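Local structure of steroid delta-isomerase (Pseudomonas aeruginosa, 3MSO) at residues B[4-9]-B[74-79]; B[29-34]-B[54-59]; B[97-102]-B[114-119]. The protein probably isomerises a steroid-like substrate within the pocket of its SnoaL-like, NTF2-type fold, although its true substrate is not established. All coordinates share one frame; numbering follows the deposited sequence.

Contact 1. Residues B[4-9]-B[74-79]; sequences SLPLEA and QLASAD
Leu7 turns CG anti to its own carbonyl carbon (chi1 -73°), and chi2 of -180° runs CD1 on in line while turning the other branch, CD2, onto Ala76, 3.7 Å from its CB, although the side chain does not set out toward the strand. The contact lays the N-terminal arm of this NTF2-like alpha+beta fold, just ahead of helix 9-23, over the end of strand 69-77. Ala76 is the shared floor. Its small methyl lets several larger groups gather above it: Leu5 brings CG to 3.8 Å from Ala76 CB, and Pro6 adds CD, 4.2 Å from Ala76 CB. Leu5 also reaches back along the strand, CD1 resting 3.5 Å from Gln74 O while CD2 lies 3.9 Å from Gln74 CB, so a branched aliphatic end covers backbone as well as side chain. Pro6, its phi held by the ring, is the centre of an inverse gamma turn closed by Leu7 N on Leu5 O at 2.7 Å; this tight bend allows both leucines to descend on one alanine. Farther on, Glu8 passes its extended chain alongside the carbonyl of Asp79, but its carboxylate finds its salt bridge in Arg81. That positive partner probably eases the nearness of the Glu8 and Asp79 carboxylates. Glu8 also holds the N-cap position of helix 9-23, so the arm is tied to the turn that follows strand 69-77, just where the helix starts. Leu75, Ala76 and Ser77 pair in an antiparallel ladder with a strand of the second subunit, and Leu5 packs on Ala78 of that subunit. Ser77 OG and Asp79 OD1 are hydrogen-bonded at 2.6 Å, the hydroxyl lying nearly in line with the carboxylate C-O bond.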
ATOM      1  N   SER B   4     -14.881 -29.029 -16.544  1.00 73.96           N
ATOM      2  CA  SER B   4     -13.819 -29.396 -17.477  1.00 73.08           C
ATOM      3  C   SER B   4     -13.567 -28.319 -18.534  1.00 74.91           C
ATOM      4  O   SER B   4     -14.479 -27.848 -19.224  1.00 74.76           O
ATOM      5  CB  SER B   4     -14.076 -30.758 -18.120  1.00 76.56           C
ATOM      6  N   LEU B   5     -12.301 -27.946 -18.638  1.00 68.95           N
ATOM      7  CA  LEU B   5     -11.753 -26.924 -19.519  1.00 66.70           C
ATOM      8  C   LEU B   5     -10.831 -27.594 -20.558  1.00 67.11           C
ATOM      9  O   LEU B   5     -10.286 -28.664 -20.267  1.00 66.58           O
ATOM     10  CB  LEU B   5     -10.885 -26.005 -18.617  1.00 65.61           C
ATOM     11  CG  LEU B   5     -11.254 -24.538 -18.382  1.00 68.43           C
ATOM     12  CD1 LEU B   5     -12.748 -24.327 -18.249  1.00 69.85           C
ATOM     13  CD2 LEU B   5     -10.565 -24.029 -17.141  1.00 66.05           C
ATOM     14  N   PRO B   6     -10.531 -26.932 -21.703  1.00 60.57           N
ATOM     15  CA  PRO B   6      -9.580 -27.522 -22.669  1.00 59.78           C
ATOM     16  C   PRO B   6      -8.102 -27.439 -22.240  1.00 63.12           C
ATOM     17  O   PRO B   6      -7.280 -26.801 -22.914  1.00 64.73           O
ATOM     18  CB  PRO B   6      -9.845 -26.709 -23.938  1.00 61.84           C
ATOM     19  CG  PRO B   6     -10.266 -25.361 -23.434  1.00 65.59           C
ATOM     20  CD  PRO B   6     -11.074 -25.643 -22.193  1.00 60.98           C
ATOM     21  N   LEU B   7      -7.768 -28.083 -21.113  1.00 56.72           N
ATOM     22  CA  LEU B   7      -6.428 -28.095 -20.535  1.00 53.92           C
ATOM     23  C   LEU B   7      -5.689 -29.350 -20.883  1.00 56.37           C
ATOM     24  O   LEU B   7      -6.317 -30.375 -21.112  1.00 60.60           O
ATOM     25  CB  LEU B   7      -6.508 -27.992 -19.004  1.00 52.77           C
ATOM     26  CG  LEU B   7      -6.892 -26.664 -18.409  1.00 56.46           C
ATOM     27  CD1 LEU B   7      -6.905 -26.759 -16.901  1.00 55.53           C
ATOM     28  CD2 LEU B   7      -5.915 -25.557 -18.834  1.00 61.67           C
ATOM     29  N   GLU B   8      -4.344 -29.296 -20.841  1.00 48.88           N
ATOM     30  CA  GLU B   8      -3.478 -30.446 -21.025  1.00 47.37           C
ATOM     31  C   GLU B   8      -3.776 -31.422 -19.880  1.00 50.92           C
ATOM     32  O   GLU B   8      -4.067 -30.994 -18.762  1.00 50.60           O
ATOM     33  CB  GLU B   8      -2.010 -30.021 -20.990  1.00 48.48           C
ATOM     34  CG  GLU B   8      -1.529 -29.262 -22.220  1.00 52.37           C
ATOM     35  CD  GLU B   8      -0.023 -29.109 -22.344  1.00 79.79           C
ATOM     36  OE1 GLU B   8       0.700 -29.342 -21.345  1.00 95.45           O
ATOM     37  OE2 GLU B   8       0.436 -28.768 -23.458  1.00 71.35           O
ATOM     38  N   ALA B   9      -3.733 -32.713 -20.165  1.00 48.75           N
ATOM     39  CA  ALA B   9      -4.057 -33.762 -19.202  1.00 48.67           C
ATOM     40  C   ALA B   9      -3.375 -33.578 -17.851  1.00 53.38           C
ATOM     41  O   ALA B   9      -4.052 -33.588 -16.819  1.00 54.57           O
ATOM     42  CB  ALA B   9      -3.768 -35.143 -19.790  1.00 49.80           C
ATOM     43  N   GLN B  74     -13.725 -20.116 -14.435  1.00 33.73           N
ATOM     44  CA  GLN B  74     -12.453 -20.778 -14.693  1.00 32.52           C
ATOM     45  C   GLN B  74     -12.227 -20.684 -16.186  1.00 35.43           C
ATOM     46  O   GLN B  74     -13.077 -21.091 -16.984  1.00 36.73           O
ATOM     47  CB  GLN B  74     -12.470 -22.236 -14.205  1.00 34.31           C
ATOM     48  CG  GLN B  74     -12.704 -22.307 -12.705  1.00 47.90           C
ATOM     49  CD  GLN B  74     -12.508 -23.652 -12.106  1.00 59.03           C
ATOM     50  OE1 GLN B  74     -11.826 -24.510 -12.661  1.00 44.82           O
ATOM     51  NE2 GLN B  74     -13.083 -23.839 -10.934  1.00 59.71           N
ATOM     52  N   LEU B  75     -11.108 -20.092 -16.555  1.00 31.19           N
ATOM     53  CA  LEU B  75     -10.748 -19.833 -17.934  1.00 31.34           C
ATOM     54  C   LEU B  75      -9.394 -20.447 -18.255  1.00 39.55           C
ATOM     55  O   LEU B  75      -8.466 -20.374 -17.448  1.00 41.40           O
ATOM     56  CB  LEU B  75     -10.700 -18.301 -18.170  1.00 30.95           C
ATOM     57  CG  LEU B  75     -11.914 -17.470 -17.679  1.00 32.85           C
ATOM     58  CD1 LEU B  75     -11.640 -16.834 -16.312  1.00 30.79           C
ATOM     59  CD2 LEU B  75     -12.315 -16.435 -18.698  1.00 30.59           C
ATOM     60  N   ALA B  76      -9.277 -21.033 -19.442  1.00 37.59           N
ATOM     61  CA  ALA B  76      -8.048 -21.668 -19.917  1.00 37.92           C
ATOM     62  C   ALA B  76      -7.458 -20.941 -21.126  1.00 45.05           C
ATOM     63  O   ALA B  76      -8.201 -20.469 -21.994  1.00 46.26           O
ATOM     64  CB  ALA B  76      -8.330 -23.124 -20.282  1.00 38.31           C
ATOM     65  N   SER B  77      -6.126 -20.891 -21.209  1.00 42.57           N
ATOM     66  CA  SER B  77      -5.436 -20.341 -22.380  1.00 44.40           C
ATOM     67  C   SER B  77      -5.517 -21.394 -23.530  1.00 52.97           C
ATOM     68  O   SER B  77      -5.713 -22.589 -23.240  1.00 51.29           O
ATOM     69  CB  SER B  77      -3.984 -20.041 -22.038  1.00 45.45           C
ATOM     70  OG  SER B  77      -3.321 -21.215 -21.607  1.00 46.75           O
ATOM     71  N   ALA B  78      -5.358 -20.970 -24.809  1.00 53.73           N
ATOM     72  CA  ALA B  78      -5.439 -21.919 -25.945  1.00 56.59           C
ATOM     73  C   ALA B  78      -4.372 -23.031 -25.951  1.00 61.84           C
ATOM     74  O   ALA B  78      -4.595 -24.080 -26.554  1.00 63.80           O
ATOM     75  CB  ALA B  78      -5.440 -21.186 -27.272  1.00 59.20           C
ATOM     76  N   ASP B  79      -3.240 -22.827 -25.264  1.00 57.00           N
ATOM     77  CA  ASP B  79      -2.196 -23.848 -25.180  1.00 55.96           C
ATOM     78  C   ASP B  79      -2.449 -24.919 -24.085  1.00 57.70           C
ATOM     79  O   ASP B  79      -1.631 -25.830 -23.921  1.00 59.88           O
ATOM     80  CB  ASP B  79      -0.811 -23.183 -25.040  1.00 57.94           C
ATOM     81  CG  ASP B  79      -0.456 -22.586 -23.694  1.00 65.00           C
ATOM     82  OD1 ASP B  79      -1.356 -22.434 -22.855  1.00 61.82           O
ATOM     83  OD2 ASP B  79       0.720 -22.232 -23.498  1.00 80.03           O
TER

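Contact 2. Residues B[29-34]-B[54-59]; sequences GLPRLL and VVSMIL
Pro31 and Ser56 bring the two backbones nearest, their CA atoms 6.0 Å apart, where the short, weakly bonded helical turn 30-33 meets the flank of helix 52-65. Proline fits the first turn of a helix, where its missing N-H costs no bond, and serine is small enough to let the ring come close. Ser56 holds OG anti to the backbone N (chi1 -170°), which sets the oxygen against the CG and CD atoms of Pro31, 3.4 Å from CG; this is a van der Waals contact. Two pairs of apolar side chains complete the join. Leu30 sends CD2 to 3.6 Å from Leu59 CB, the two side chains crossing at about a right angle, so that one branch of the first leucine lies across the root of the second. Leu34 spreads both methyls against a single branch of Val55, its CD1 lying 3.8 Å and its CD2 3.9 Å from Val55 CG1. CD1 also touches Ser56 CB, filling the step between successive helix residues. Branched aliphatic groups suit these buried places, while Pro31 is exposed. Beneath the helix, Val55 and Leu59 lie on Phe40 of strand 38-41, and Leu59 also meets Phe113 of strand 110-118; Leu30 packs on Trp18 of helix 9-23, and Leu34 reaches Ile110, so the contact joins three helices to the sheet.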
ATOM      1  N   GLY B  29      -0.265 -30.976   1.000  1.00 84.70           N
ATOM      2  CA  GLY B  29       0.218 -31.699  -0.177  1.00 82.85           C
ATOM      3  C   GLY B  29       0.716 -30.817  -1.313  1.00 80.95           C
ATOM      4  O   GLY B  29       1.144 -31.324  -2.357  1.00 80.50           O
ATOM      5  N   LEU B  30       0.673 -29.488  -1.113  1.00 72.29           N
ATOM      6  CA  LEU B  30       1.068 -28.498  -2.102  1.00 67.88           C
ATOM      7  C   LEU B  30       2.497 -28.609  -2.646  1.00 70.80           C
ATOM      8  O   LEU B  30       2.629 -28.511  -3.865  1.00 69.74           O
ATOM      9  CB  LEU B  30       0.708 -27.085  -1.639  1.00 66.00           C
ATOM     10  CG  LEU B  30       1.029 -25.900  -2.541  1.00 67.59           C
ATOM     11  CD1 LEU B  30       0.399 -26.035  -3.920  1.00 64.96           C
ATOM     12  CD2 LEU B  30       0.566 -24.640  -1.894  1.00 70.41           C
ATOM     13  N   PRO B  31       3.574 -28.864  -1.858  1.00 67.83           N
ATOM     14  CA  PRO B  31       4.913 -28.952  -2.482  1.00 67.30           C
ATOM     15  C   PRO B  31       5.055 -29.960  -3.643  1.00 68.18           C
ATOM     16  O   PRO B  31       5.895 -29.747  -4.524  1.00 67.38           O
ATOM     17  CB  PRO B  31       5.831 -29.263  -1.300  1.00 71.40           C
ATOM     18  CG  PRO B  31       5.114 -28.713  -0.125  1.00 75.85           C
ATOM     19  CD  PRO B  31       3.673 -29.012  -0.390  1.00 70.72           C
ATOM     20  N   ARG B  32       4.181 -30.998  -3.680  1.00 61.56           N
ATOM     21  CA  ARG B  32       4.141 -32.046  -4.695  1.00 60.53           C
ATOM     22  C   ARG B  32       3.699 -31.476  -6.054  1.00 62.55           C
ATOM     23  O   ARG B  32       4.208 -31.913  -7.088  1.00 63.64           O
ATOM     24  CB  ARG B  32       3.172 -33.162  -4.244  1.00 59.29           C
ATOM     25  CG  ARG B  32       3.410 -34.529  -4.889  1.00 68.03           C
ATOM     26  CD  ARG B  32       2.100 -35.270  -5.114  1.00 75.91           C
ATOM     27  N   LEU B  33       2.758 -30.509  -6.045  1.00 54.88           N
ATOM     28  CA  LEU B  33       2.192 -29.882  -7.241  1.00 51.40           C
ATOM     29  C   LEU B  33       3.078 -28.797  -7.825  1.00 55.44           C
ATOM     30  O   LEU B  33       2.848 -28.375  -8.969  1.00 55.15           O
ATOM     31  CB  LEU B  33       0.771 -29.314  -6.953  1.00 49.25           C
ATOM     32  CG  LEU B  33      -0.233 -30.243  -6.237  1.00 54.31           C
ATOM     33  CD1 LEU B  33      -1.538 -29.556  -6.006  1.00 53.67           C
ATOM     34  CD2 LEU B  33      -0.478 -31.528  -7.012  1.00 56.05           C
ATOM     35  N   LEU B  34       4.072 -28.323  -7.042  1.00 51.69           N
ATOM     36  CA  LEU B  34       4.960 -27.234  -7.451  1.00 50.83           C
ATOM     37  C   LEU B  34       6.241 -27.689  -8.123  1.00 57.56           C
ATOM     38  O   LEU B  34       6.804 -28.734  -7.760  1.00 58.69           O
ATOM     39  CB  LEU B  34       5.325 -26.353  -6.251  1.00 50.98           C
ATOM     40  CG  LEU B  34       4.201 -25.689  -5.495  1.00 54.08           C
ATOM     41  CD1 LEU B  34       4.737 -25.063  -4.221  1.00 54.46           C
ATOM     42  CD2 LEU B  34       3.495 -24.658  -6.348  1.00 53.84           C
ATOM     43  N   VAL B  54       9.284 -21.514  -0.498  1.00 68.12           N
ATOM     44  CA  VAL B  54       8.788 -20.142  -0.303  1.00 67.14           C
ATOM     45  C   VAL B  54       7.341 -20.029  -0.797  1.00 67.83           C
ATOM     46  O   VAL B  54       6.473 -19.542  -0.063  1.00 67.01           O
ATOM     47  CB  VAL B  54       9.687 -19.091  -1.024  1.00 71.28           C
ATOM     48  CG1 VAL B  54       9.333 -17.677  -0.589  1.00 69.56           C
ATOM     49  CG2 VAL B  54      11.171 -19.373  -0.796  1.00 73.92           C
ATOM     50  N   VAL B  55       7.098 -20.494  -2.044  1.00 61.79           N
ATOM     51  CA  VAL B  55       5.795 -20.497  -2.725  1.00 58.39           C
ATOM     52  C   VAL B  55       4.728 -21.243  -1.913  1.00 61.21           C
ATOM     53  O   VAL B  55       3.628 -20.710  -1.714  1.00 60.40           O
ATOM     54  CB  VAL B  55       5.923 -21.024  -4.177  1.00 60.44           C
ATOM     55  CG1 VAL B  55       4.560 -21.284  -4.805  1.00 58.54           C
ATOM     56  CG2 VAL B  55       6.733 -20.062  -5.038  1.00 59.58           C
ATOM     57  N   SER B  56       5.069 -22.453  -1.419  1.00 57.48           N
ATOM     58  CA  SER B  56       4.167 -23.298  -0.630  1.00 57.73           C
ATOM     59  C   SER B  56       3.750 -22.582   0.648  1.00 65.00           C
ATOM     60  O   SER B  56       2.567 -22.567   1.005  1.00 65.27           O
ATOM     61  CB  SER B  56       4.831 -24.629  -0.301  1.00 59.73           C
ATOM     62  OG  SER B  56       3.891 -25.530   0.254  1.00 67.43           O
HETATM   63  N   MSE B  57       4.716 -21.920   1.279  1.00 63.14           N
HETATM   64  CA  MSE B  57       4.536 -21.202   2.516  1.00 64.77           C
HETATM   65  C   MSE B  57       3.628 -19.990   2.370  1.00 64.41           C
HETATM   66  O   MSE B  57       2.774 -19.780   3.227  1.00 63.19           O
HETATM   67  CB  MSE B  57       5.893 -20.827   3.072  1.00 70.01           C
HETATM   68  CG  MSE B  57       5.863 -20.581   4.550  1.00 81.74           C
HETATM   69 SE   MSE B  57       6.959 -19.057   4.906  0.75 93.51          SE
HETATM   70  CE  MSE B  57       5.820 -17.638   4.034  1.00 86.39           C
ATOM     71  N   ILE B  58       3.797 -19.199   1.297  1.00 59.15           N
ATOM     72  CA  ILE B  58       2.951 -18.021   1.074  1.00 56.85           C
ATOM     73  C   ILE B  58       1.528 -18.471   0.734  1.00 59.65           C
ATOM     74  O   ILE B  58       0.572 -17.931   1.309  1.00 58.82           O
ATOM     75  CB  ILE B  58       3.555 -17.019   0.042  1.00 57.68           C
ATOM     76  CG1 ILE B  58       4.911 -16.545   0.506  1.00 58.55           C
ATOM     77  CG2 ILE B  58       2.646 -15.813  -0.173  1.00 57.94           C
ATOM     78  CD1 ILE B  58       5.781 -16.353  -0.513  1.00 69.39           C
ATOM     79  N   LEU B  59       1.397 -19.518  -0.130  1.00 55.64           N
ATOM     80  CA  LEU B  59       0.088 -20.053  -0.525  1.00 55.23           C
ATOM     81  C   LEU B  59      -0.671 -20.655   0.645  1.00 62.28           C
ATOM     82  O   LEU B  59      -1.898 -20.570   0.665  1.00 61.57           O
ATOM     83  CB  LEU B  59       0.154 -21.018  -1.712  1.00 54.22           C
ATOM     84  CG  LEU B  59       0.538 -20.399  -3.056  1.00 57.80           C
ATOM     85  CD1 LEU B  59       0.910 -21.477  -4.063  1.00 58.68           C
ATOM     86  CD2 LEU B  59      -0.580 -19.546  -3.613  1.00 58.14           C
TER

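Contact 3. Residues B[97-102]-B[114-119]; sequences KGIDMI and EVMVRP
Ile99 and Met116 form the middle hydrogen-bonded pair of an antiparallel hairpin ladder, with Lys97-Arg118 and Met101-Glu114 before and after it. Six backbone bonds hold the strands, among them Met101 N to Glu114 O at 2.8 Å. The longest, Met116 N to Ile99 O, measures 3.3 Å. On the tightly packed face Ile99 CG1 lies 3.9 Å from Met116 CB. Met101 and Met116, modelled as selenomethionine, meet at their ends, and a methionine's long flexible chain suits this buried face: Met101, bent at chi3 (56°), brings CE to 3.8 Å from Met116 CE and beside Glu114 OE1. On the other face Gly98, with no side chain, meets Val117 in a non-hydrogen-bonded pair, their CA atoms 4.2 Å apart, and Asp100 OD1 lies 3.6 Å from Val115 CG2, while OD2 is hydrogen-bonded to Tyr71. The backbone stays tightly bonded at the Lys97 end, but Lys97 itself is partly exposed. Its CB rests near Arg118 CG, but the chain then bends away, and NZ makes salt bridges to Glu86 and to Glu114 of the second subunit. Arg118 likewise reaches Glu114 and the Ser42 carbonyl of that subunit, and Glu114 OE2 returns both bridges to its Arg118 and Lys97. Strand 94-104 is flanked by strand 82-91, and strand 110-118 by strand 38-41; Arg118 leads through Pro119, after a cis peptide, into helix 120-138.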
ATOM      1  N   LYS B  97     -12.450  -9.434  -4.502  1.00 45.79           N
ATOM      2  CA  LYS B  97     -12.533 -10.169  -5.746  1.00 44.52           C
ATOM      3  C   LYS B  97     -11.108 -10.419  -6.213  1.00 46.23           C
ATOM      4  O   LYS B  97     -10.237  -9.551  -6.015  1.00 46.22           O
ATOM      5  CB  LYS B  97     -13.260  -9.262  -6.734  1.00 47.67           C
ATOM      6  CG  LYS B  97     -14.019  -9.971  -7.780  1.00 57.81           C
ATOM      7  CD  LYS B  97     -15.190 -10.799  -7.301  1.00 52.50           C
ATOM      8  CE  LYS B  97     -15.333 -11.860  -8.367  1.00 45.56           C
ATOM      9  NZ  LYS B  97     -15.360 -11.255  -9.743  1.00 48.11           N
ATOM     10  N   GLY B  98     -10.859 -11.599  -6.767  1.00 39.39           N
ATOM     11  CA  GLY B  98      -9.509 -11.934  -7.195  1.00 37.63           C
ATOM     12  C   GLY B  98      -9.378 -13.020  -8.231  1.00 41.88           C
ATOM     13  O   GLY B  98     -10.366 -13.651  -8.612  1.00 41.27           O
ATOM     14  N   ILE B  99      -8.126 -13.246  -8.680  1.00 38.39           N
ATOM     15  CA  ILE B  99      -7.765 -14.301  -9.625  1.00 37.27           C
ATOM     16  C   ILE B  99      -6.502 -15.044  -9.217  1.00 42.76           C
ATOM     17  O   ILE B  99      -5.556 -14.439  -8.742  1.00 43.23           O
ATOM     18  CB  ILE B  99      -7.667 -13.838 -11.117  1.00 39.91           C
ATOM     19  CG1 ILE B  99      -6.593 -12.747 -11.341  1.00 41.59           C
ATOM     20  CG2 ILE B  99      -9.019 -13.452 -11.691  1.00 40.02           C
ATOM     21  CD1 ILE B  99      -5.791 -12.887 -12.688  1.00 49.18           C
ATOM     22  N   ASP B 100      -6.482 -16.363  -9.430  1.00 41.48           N
ATOM     23  CA  ASP B 100      -5.286 -17.197  -9.295  1.00 41.10           C
ATOM     24  C   ASP B 100      -4.966 -17.470 -10.764  1.00 42.86           C
ATOM     25  O   ASP B 100      -5.806 -18.067 -11.453  1.00 45.39           O
ATOM     26  CB  ASP B 100      -5.578 -18.535  -8.572  1.00 42.96           C
ATOM     27  CG  ASP B 100      -5.829 -18.411  -7.083  1.00 48.83           C
ATOM     28  OD1 ASP B 100      -5.168 -17.575  -6.440  1.00 52.57           O
ATOM     29  OD2 ASP B 100      -6.650 -19.196  -6.549  1.00 48.03           O
HETATM   30  N   MSE B 101      -3.847 -16.933 -11.277  1.00 34.55           N
HETATM   31  CA  MSE B 101      -3.432 -17.164 -12.661  1.00 33.47           C
HETATM   32  C   MSE B 101      -2.248 -18.128 -12.628  1.00 42.14           C
HETATM   33  O   MSE B 101      -1.123 -17.729 -12.335  1.00 45.50           O
HETATM   34  CB  MSE B 101      -3.125 -15.864 -13.417  1.00 34.06           C
HETATM   35  CG  MSE B 101      -2.705 -16.094 -14.887  1.00 38.18           C
HETATM   36 SE   MSE B 101      -3.174 -14.592 -16.048  0.75 42.68          SE
HETATM   37  CE  MSE B 101      -2.283 -13.174 -15.140  1.00 38.59           C
ATOM     38  N   ILE B 102      -2.539 -19.403 -12.891  1.00 38.53           N
ATOM     39  CA  ILE B 102      -1.588 -20.509 -12.812  1.00 40.02           C
ATOM     40  C   ILE B 102      -1.092 -20.966 -14.189  1.00 48.41           C
ATOM     41  O   ILE B 102      -1.907 -21.279 -15.070  1.00 49.30           O
ATOM     42  CB  ILE B 102      -2.214 -21.719 -12.011  1.00 42.28           C
ATOM     43  CG1 ILE B 102      -2.979 -21.253 -10.721  1.00 40.69           C
ATOM     44  CG2 ILE B 102      -1.173 -22.822 -11.727  1.00 43.27           C
ATOM     45  CD1 ILE B 102      -3.810 -22.281 -10.063  1.00 38.67           C
ATOM     46  N   GLU B 114       0.415 -16.415 -10.094  1.00 42.98           N
ATOM     47  CA  GLU B 114       0.205 -14.977 -10.013  1.00 41.08           C
ATOM     48  C   GLU B 114      -1.180 -14.659  -9.478  1.00 42.77           C
ATOM     49  O   GLU B 114      -2.181 -15.135 -10.013  1.00 42.29           O
ATOM     50  CB  GLU B 114       0.430 -14.385 -11.393  1.00 42.16           C
ATOM     51  CG  GLU B 114       0.428 -12.880 -11.466  1.00 49.14           C
ATOM     52  CD  GLU B 114       0.816 -12.339 -12.828  1.00 58.11           C
ATOM     53  OE1 GLU B 114       1.082 -13.146 -13.748  1.00 49.83           O
ATOM     54  OE2 GLU B 114       0.835 -11.098 -12.977  1.00 38.28           O
ATOM     55  N   VAL B 115      -1.235 -13.866  -8.402  1.00 39.34           N
ATOM     56  CA  VAL B 115      -2.503 -13.469  -7.775  1.00 38.50           C
ATOM     57  C   VAL B 115      -2.744 -11.966  -7.974  1.00 39.72           C
ATOM     58  O   VAL B 115      -1.803 -11.183  -7.898  1.00 39.76           O
ATOM     59  CB  VAL B 115      -2.539 -13.872  -6.266  1.00 43.26           C
ATOM     60  CG1 VAL B 115      -3.849 -13.450  -5.594  1.00 42.92           C
ATOM     61  CG2 VAL B 115      -2.306 -15.368  -6.086  1.00 43.59           C
HETATM   62  N   MSE B 116      -3.999 -11.579  -8.264  1.00 33.70           N
HETATM   63  CA  MSE B 116      -4.455 -10.173  -8.348  1.00 31.99           C
HETATM   64  C   MSE B 116      -5.747 -10.078  -7.520  1.00 41.98           C
HETATM   65  O   MSE B 116      -6.559 -11.008  -7.501  1.00 41.73           O
HETATM   66  CB  MSE B 116      -4.742  -9.706  -9.774  1.00 31.65           C
HETATM   67  CG  MSE B 116      -3.579  -9.902 -10.722  1.00 34.39           C
HETATM   68 SE   MSE B 116      -3.879  -8.982 -12.385  0.75 35.53          SE
HETATM   69  CE  MSE B 116      -2.462  -9.842 -13.396  1.00 31.37           C
ATOM     70  N   VAL B 117      -5.908  -8.969  -6.820  1.00 41.27           N
ATOM     71  CA  VAL B 117      -7.054  -8.714  -5.961  1.00 41.00           C
ATOM     72  C   VAL B 117      -7.561  -7.306  -6.271  1.00 46.31           C
ATOM     73  O   VAL B 117      -6.777  -6.444  -6.676  1.00 47.80           O
ATOM     74  CB  VAL B 117      -6.668  -8.956  -4.455  1.00 43.42           C
ATOM     75  CG1 VAL B 117      -7.579  -8.198  -3.484  1.00 43.67           C
ATOM     76  CG2 VAL B 117      -6.652 -10.456  -4.118  1.00 42.10           C
ATOM     77  N   ARG B 118      -8.880  -7.110  -6.161  1.00 42.64           N
ATOM     78  CA  ARG B 118      -9.576  -5.825  -6.303  1.00 41.32           C
ATOM     79  C   ARG B 118     -10.748  -5.780  -5.282  1.00 45.88           C
ATOM     80  O   ARG B 118     -11.275  -6.851  -4.945  1.00 45.55           O
ATOM     81  CB  ARG B 118     -10.044  -5.578  -7.746  1.00 34.83           C
ATOM     82  CG  ARG B 118     -11.102  -6.552  -8.256  1.00 36.00           C
ATOM     83  CD  ARG B 118     -11.796  -5.993  -9.485  1.00 37.32           C
ATOM     84  NE  ARG B 118     -12.678  -4.874  -9.143  1.00 34.50           N
ATOM     85  CZ  ARG B 118     -13.940  -5.017  -8.761  1.00 42.66           C
ATOM     86  NH1 ARG B 118     -14.485  -6.224  -8.687  1.00 41.01           N
ATOM     87  NH2 ARG B 118     -14.671  -3.954  -8.460  1.00 33.05           N
ATOM     88  N   PRO B 119     -11.186  -4.598  -4.780  1.00 44.01           N
ATOM     89  CA  PRO B 119     -10.671  -3.230  -5.041  1.00 45.31           C
ATOM     90  C   PRO B 119      -9.461  -2.902  -4.171  1.00 51.28           C
ATOM     91  O   PRO B 119      -8.998  -3.761  -3.422  1.00 52.81           O
ATOM     92  CB  PRO B 119     -11.879  -2.352  -4.709  1.00 48.28           C
ATOM     93  CG  PRO B 119     -12.553  -3.080  -3.582  1.00 52.57           C
ATOM     94  CD  PRO B 119     -12.289  -4.567  -3.801  1.00 46.26           C
TER

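Overall arrangement
Contacts 1 and 3 both belong to the curved sheet and both touch the second subunit, their centres 18 Å apart and their nearest atoms about 6 Å apart. Contact 2 belongs to the helical side: its centre is 22 Å from that of contact 1 and 17 Å from that of contact 3, although its nearest atoms come within about 5 Å of contact 3, and the two lie on opposite sides of the chain's centre. Along the chain, contact 2 is nested inside the loop closed by contact 1, and contact 3 follows. In NTF2-like folds the pocket lies between sheet and helices, so contacts 2 and 3 probably help enclose it.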